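Halogenase (Chondromyces crocatus, PDB 3E1T) is an FAD-dependent halogenase that probably chlorinates an aromatic precursor in the biosynthesis of chondrochloren. Local coordinates at residues R181-F186 with Y286-T291; N357-L362 with Q463-E468. One frame throughout, in Å; residues are numbered along the deposited sequence.

Interaction 1: residues R181-F186 with Y286-T291; sequences RVYSRF and YSYCNT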
# COMPACT_ATOMS: atom_id res chain seq x y z
N ARG A 181 -2.36 12.88 -10.75
CA ARG A 181 -2.88 11.66 -10.14
C ARG A 181 -4.12 11.23 -10.95
O ARG A 181 -5.01 12.04 -11.22
CB ARG A 181 -3.20 11.90 -8.66
CG ARG A 181 -3.94 10.77 -8.00
CD ARG A 181 -4.40 11.19 -6.63
NE ARG A 181 -3.28 11.25 -5.69
CZ ARG A 181 -3.42 11.36 -4.38
NH1 ARG A 181 -4.63 11.42 -3.83
NH2 ARG A 181 -2.35 11.39 -3.61
N VAL A 182 -4.14 9.97 -11.36
CA VAL A 182 -5.22 9.41 -12.18
C VAL A 182 -5.89 8.28 -11.38
O VAL A 182 -5.23 7.33 -11.00
CB VAL A 182 -4.66 8.87 -13.53
CG1 VAL A 182 -5.71 8.11 -14.32
CG2 VAL A 182 -4.10 10.03 -14.39
N TYR A 183 -7.18 8.42 -11.09
CA TYR A 183 -7.92 7.43 -10.32
C TYR A 183 -8.35 6.22 -11.14
O TYR A 183 -8.73 6.35 -12.30
CB TYR A 183 -9.14 8.09 -9.62
CG TYR A 183 -8.72 9.16 -8.65
CD1 TYR A 183 -8.43 8.84 -7.33
CD2 TYR A 183 -8.59 10.49 -9.07
CE1 TYR A 183 -8.03 9.83 -6.42
CE2 TYR A 183 -8.18 11.49 -8.16
CZ TYR A 183 -7.90 11.14 -6.84
OH TYR A 183 -7.51 12.10 -5.94
N SER A 184 -8.24 5.04 -10.54
CA SER A 184 -8.75 3.80 -11.11
C SER A 184 -10.26 3.77 -11.02
O SER A 184 -10.81 4.04 -9.96
CB SER A 184 -8.22 2.60 -10.34
OG SER A 184 -8.93 1.42 -10.70
N ARG A 185 -10.92 3.40 -12.11
CA ARG A 185 -12.38 3.22 -12.08
C ARG A 185 -12.81 1.85 -11.51
O ARG A 185 -13.95 1.67 -11.09
CB ARG A 185 -12.98 3.46 -13.47
CG ARG A 185 -12.74 4.88 -13.95
CD ARG A 185 -13.47 5.21 -15.25
NE ARG A 185 -12.65 6.10 -16.09
CZ ARG A 185 -12.48 7.41 -15.90
NH1 ARG A 185 -13.08 8.04 -14.89
NH2 ARG A 185 -11.70 8.09 -16.73
N PHE A 186 -11.88 0.90 -11.47
CA PHE A 186 -12.17 -0.43 -10.93
C PHE A 186 -12.28 -0.43 -9.41
O PHE A 186 -13.24 -0.93 -8.86
CB PHE A 186 -11.13 -1.45 -11.37
CG PHE A 186 -11.52 -2.88 -11.08
CD1 PHE A 186 -12.33 -3.58 -11.97
CD2 PHE A 186 -11.11 -3.50 -9.90
CE1 PHE A 186 -12.72 -4.89 -11.70
CE2 PHE A 186 -11.50 -4.81 -9.61
CZ PHE A 186 -12.30 -5.51 -10.52
N TYR A 286 -8.93 6.15 -2.80
CA TYR A 286 -7.57 5.75 -2.48
C TYR A 286 -6.83 5.04 -3.61
O TYR A 286 -5.61 4.85 -3.51
CB TYR A 286 -7.55 4.87 -1.22
CG TYR A 286 -8.41 3.61 -1.30
CD1 TYR A 286 -8.10 2.57 -2.19
CD2 TYR A 286 -9.51 3.46 -0.47
CE1 TYR A 286 -8.90 1.41 -2.26
CE2 TYR A 286 -10.31 2.30 -0.52
CZ TYR A 286 -10.00 1.29 -1.41
OH TYR A 286 -10.79 0.15 -1.44
N SER A 287 -7.53 4.64 -4.67
CA SER A 287 -6.86 3.89 -5.75
C SER A 287 -6.50 4.80 -6.93
O SER A 287 -7.37 5.38 -7.55
CB SER A 287 -7.71 2.73 -6.25
OG SER A 287 -6.93 1.89 -7.12
N TYR A 288 -5.21 4.91 -7.23
CA TYR A 288 -4.74 5.88 -8.23
C TYR A 288 -3.29 5.60 -8.60
O TYR A 288 -2.60 4.86 -7.91
CB TYR A 288 -4.85 7.33 -7.72
CG TYR A 288 -4.22 7.53 -6.36
CD1 TYR A 288 -2.84 7.60 -6.23
CD2 TYR A 288 -5.01 7.63 -5.21
CE1 TYR A 288 -2.25 7.75 -4.98
CE2 TYR A 288 -4.42 7.79 -3.95
CZ TYR A 288 -3.04 7.84 -3.86
OH TYR A 288 -2.44 7.98 -2.63
N CYS A 289 -2.86 6.21 -9.69
CA CYS A 289 -1.47 6.18 -10.10
C CYS A 289 -1.15 7.55 -10.69
O CYS A 289 -2.02 8.20 -11.27
CB CYS A 289 -1.22 5.07 -11.13
SG CYS A 289 0.53 4.74 -11.53
N ASN A 290 0.09 7.99 -10.53
CA ASN A 290 0.53 9.24 -11.12
C ASN A 290 1.09 9.06 -12.52
O ASN A 290 1.65 8.01 -12.84
CB ASN A 290 1.54 9.93 -10.19
CG ASN A 290 0.86 10.84 -9.18
OD1 ASN A 290 0.78 12.05 -9.40
ND2 ASN A 290 0.35 10.27 -8.08
N THR A 291 0.93 10.08 -13.38
CA THR A 291 1.46 10.04 -14.75
C THR A 291 2.98 10.02 -14.80
O THR A 291 3.58 9.65 -15.82
CB THR A 291 0.94 11.21 -15.63
OG1 THR A 291 1.14 12.45 -14.95
CG2 THR A 291 -0.55 11.04 -15.92
O HOH W 1 -0.26 11.86 -5.58
O HOH W 2 -10.29 5.45 -7.13
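The guanidinium of R181 lies flat over one face of the Y288 ring, the two planes only 4° apart and CZ 3.7 Å from the centroid of the Y288 ring, a stacked cation-pi pair. The overlap begins further back along the arginine: CD of R181 sits 3.9 Å from the centroid of the same ring as a CH-pi contact, and CG packs on CB and CG of Y288. An extended chi1 (171°) and a bend at chi3 lay the arginine from CG outward over the ring. NH2 of R181 is held by the carbonyl of N170 and by a water that accepts from it at 2.9 Å and from ND2 of N290 at 3.0 Å; this ND2 is also hydrogen-bonded to O of A305. The hydroxyl of Y288 is hydrogen-bonded to the carbonyl of D303. Strand 181-183 is an outer strand of a three-stranded antiparallel sheet, with 288-290 in the middle and 306-307 on its far side, and R181, Y183, Y288 and N290 share one of its faces. V182 and C289 are the hydrogen-bonded pair: N of V182 is 2.8 Å from O of C289, and N of C289 is 2.9 Å from O of V182. Replacing Y288 by an alanine would probably leave the R181 guanidinium without its stacking surface and the D303 carbonyl without this donor. The Y183 ring flanks Y288 obliquely, with planes at 80°, and its CD1 comes within 3.9 Å of CB of Y288. Beyond the strands, N of S184 bonds to O of S287 at 3.1 Å. V182, on the face away from Y288, reaches CG2 of T291, just past the end of strand 288-290, with its own CG2.

Interaction 2: residues N357-L362 with Q463-E468; sequences NFYQFL and QGFTRE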
# COMPACT_ATOMS: atom_id res chain seq x y z
N ASN A 357 1.92 -5.51 -11.25
CA ASN A 357 1.75 -6.90 -10.83
C ASN A 357 0.61 -7.05 -9.82
O ASN A 357 -0.22 -7.95 -9.95
CB ASN A 357 3.05 -7.45 -10.24
CG ASN A 357 4.05 -7.86 -11.32
OD1 ASN A 357 3.75 -7.81 -12.50
ND2 ASN A 357 5.25 -8.25 -10.91
N PHE A 358 0.58 -6.19 -8.81
CA PHE A 358 -0.50 -6.21 -7.83
C PHE A 358 -1.83 -5.75 -8.42
O PHE A 358 -2.88 -6.35 -8.12
CB PHE A 358 -0.14 -5.38 -6.60
CG PHE A 358 0.65 -6.13 -5.58
CD1 PHE A 358 -0.00 -6.96 -4.65
CD2 PHE A 358 2.04 -6.04 -5.54
CE1 PHE A 358 0.71 -7.68 -3.70
CE2 PHE A 358 2.76 -6.75 -4.58
CZ PHE A 358 2.10 -7.56 -3.64
N TYR A 359 -1.81 -4.69 -9.23
CA TYR A 359 -3.01 -4.18 -9.87
C TYR A 359 -3.70 -5.29 -10.67
O TYR A 359 -4.88 -5.55 -10.49
CB TYR A 359 -2.72 -2.97 -10.78
CG TYR A 359 -3.99 -2.21 -11.17
CD1 TYR A 359 -4.38 -1.07 -10.47
CD2 TYR A 359 -4.82 -2.64 -12.22
CE1 TYR A 359 -5.54 -0.38 -10.80
CE2 TYR A 359 -5.99 -1.95 -12.56
CZ TYR A 359 -6.34 -0.82 -11.83
OH TYR A 359 -7.48 -0.10 -12.13
N GLN A 360 -2.93 -5.92 -11.54
CA GLN A 360 -3.41 -6.96 -12.42
C GLN A 360 -3.98 -8.12 -11.64
O GLN A 360 -5.07 -8.60 -11.96
CB GLN A 360 -2.28 -7.45 -13.33
CG GLN A 360 -2.00 -6.49 -14.44
CD GLN A 360 -3.09 -6.51 -15.47
OE1 GLN A 360 -3.16 -7.43 -16.29
NE2 GLN A 360 -3.96 -5.51 -15.44
N PHE A 361 -3.25 -8.56 -10.63
CA PHE A 361 -3.70 -9.70 -9.84
C PHE A 361 -4.95 -9.39 -9.03
O PHE A 361 -5.80 -10.27 -8.86
CB PHE A 361 -2.58 -10.19 -8.93
CG PHE A 361 -3.00 -11.31 -8.03
CD1 PHE A 361 -3.28 -12.58 -8.54
CD2 PHE A 361 -3.15 -11.10 -6.67
CE1 PHE A 361 -3.69 -13.61 -7.71
CE2 PHE A 361 -3.56 -12.12 -5.83
CZ PHE A 361 -3.82 -13.38 -6.35
N LEU A 362 -5.05 -8.16 -8.51
CA LEU A 362 -6.21 -7.80 -7.69
C LEU A 362 -7.49 -7.66 -8.49
O LEU A 362 -8.56 -7.96 -7.97
CB LEU A 362 -5.96 -6.54 -6.86
CG LEU A 362 -4.89 -6.55 -5.74
CD1 LEU A 362 -5.18 -5.39 -4.80
CD2 LEU A 362 -4.81 -7.84 -4.95
N GLN A 463 -7.24 -2.58 -16.15
CA GLN A 463 -8.66 -2.25 -16.24
C GLN A 463 -9.07 -1.16 -15.26
O GLN A 463 -8.81 -1.26 -14.06
CB GLN A 463 -9.54 -3.48 -16.00
CG GLN A 463 -11.02 -3.25 -16.34
CD GLN A 463 -11.86 -4.48 -16.15
OE1 GLN A 463 -11.54 -5.54 -16.69
NE2 GLN A 463 -12.92 -4.36 -15.37
N GLY A 464 -9.71 -0.12 -15.79
CA GLY A 464 -10.18 1.00 -14.97
C GLY A 464 -9.35 2.26 -15.14
O GLY A 464 -9.67 3.30 -14.55
N PHE A 465 -8.29 2.17 -15.95
CA PHE A 465 -7.41 3.31 -16.23
C PHE A 465 -7.50 3.88 -17.64
O PHE A 465 -7.70 3.15 -18.62
CB PHE A 465 -5.94 2.96 -15.95
CG PHE A 465 -5.51 3.23 -14.55
CD1 PHE A 465 -5.49 4.52 -14.04
CD2 PHE A 465 -5.13 2.18 -13.72
CE1 PHE A 465 -5.10 4.77 -12.73
CE2 PHE A 465 -4.72 2.42 -12.42
CZ PHE A 465 -4.72 3.71 -11.91
N THR A 466 -7.32 5.20 -17.70
CA THR A 466 -7.18 5.97 -18.92
C THR A 466 -6.01 5.43 -19.78
O THR A 466 -5.24 4.60 -19.31
CB THR A 466 -6.96 7.44 -18.54
OG1 THR A 466 -7.20 8.29 -19.67
CG2 THR A 466 -5.55 7.66 -18.02
N ARG A 467 -5.88 5.90 -21.03
CA ARG A 467 -4.83 5.36 -21.93
C ARG A 467 -3.40 5.68 -21.50
O ARG A 467 -2.48 4.87 -21.75
CB ARG A 467 -5.02 5.86 -23.37
CG ARG A 467 -4.62 7.33 -23.58
CD ARG A 467 -3.64 7.50 -24.74
NE ARG A 467 -2.99 8.82 -24.72
CZ ARG A 467 -1.73 9.04 -24.34
NH1 ARG A 467 -0.95 8.03 -23.95
NH2 ARG A 467 -1.24 10.27 -24.36
N GLU A 468 -3.21 6.86 -20.91
CA GLU A 468 -1.89 7.34 -20.51
C GLU A 468 -1.26 6.45 -19.45
O GLU A 468 -0.12 6.02 -19.61
CB GLU A 468 -1.94 8.81 -20.04
CG GLU A 468 -0.54 9.43 -19.81
CD GLU A 468 -0.56 10.95 -19.60
OE1 GLU A 468 -1.64 11.51 -19.30
OE2 GLU A 468 0.51 11.58 -19.74
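Y359 points its ring from the long helix 340-368 of this flavin-dependent halogenase toward the loop just before helix 467-477, which follows the unmodelled residues 411-459, and this one tyrosine does most of the work of joining the two. CG of Y359 stands anti to the backbone N (chi1 -165°), which carries the ring away from the helix and brings its hydroxyl up to the backbone of the loop. There OH of Y359 donates to the carbonyl O of Q463 over 2.6 Å. That oxygen lies at the edge of the tyrosine ring and near its plane, while the hydroxyl is tilted 33° from the plane of the Q463 carbonyl. The bond ties a side chain of the helix directly to the main chain of the loop, and the same hydroxyl is also hydrogen-bonded to OG of S184, so two partners fix its position.

F465 comes to the CE1 side of the Y359 ring, while O of Q463 is nearer CE2. The two rings cross at an oblique angle, planes 42° apart and centroids 5.3 Å apart, and touch through a corner: CE1 of Y359 is 3.3 Å from CE2 of F465. CD2 of F465 also comes within 3.6 Å of OH of Y359. Elsewhere the phenylalanine packs on V182 and T470, while an edge-to-face contact with F187 gives Y359 a further aromatic neighbour. Between Q463 and F465 lies G464, where a side chain would collide with the carbonyl O of Q463 and also crowd OH of Y359. The side chain of Q463 leads away to bond, through OE1, with N of I383 and, through NE2, with O of K381.

Interaction 1 closes along the chain before interaction 2 opens, yet their centres lie only about 9 Å apart, on the same side of the chain's centre. The three-stranded sheet of interaction 1 rests against both helices of interaction 2: C289 touches R352 and Y355 of helix 340-368, and V182 touches I469 of helix 467-477. A probable backbone hydrogen bond, N of R185 to O of G464 at 2.7 Å, ties the loop after strand 181-183 to the C-terminal segment, and F186 packs on Q463 beside it. The Y288 side chain is about 8 Å from the bound FAD; that of Y359, further from the flavin cofactor, is about 13 Å away.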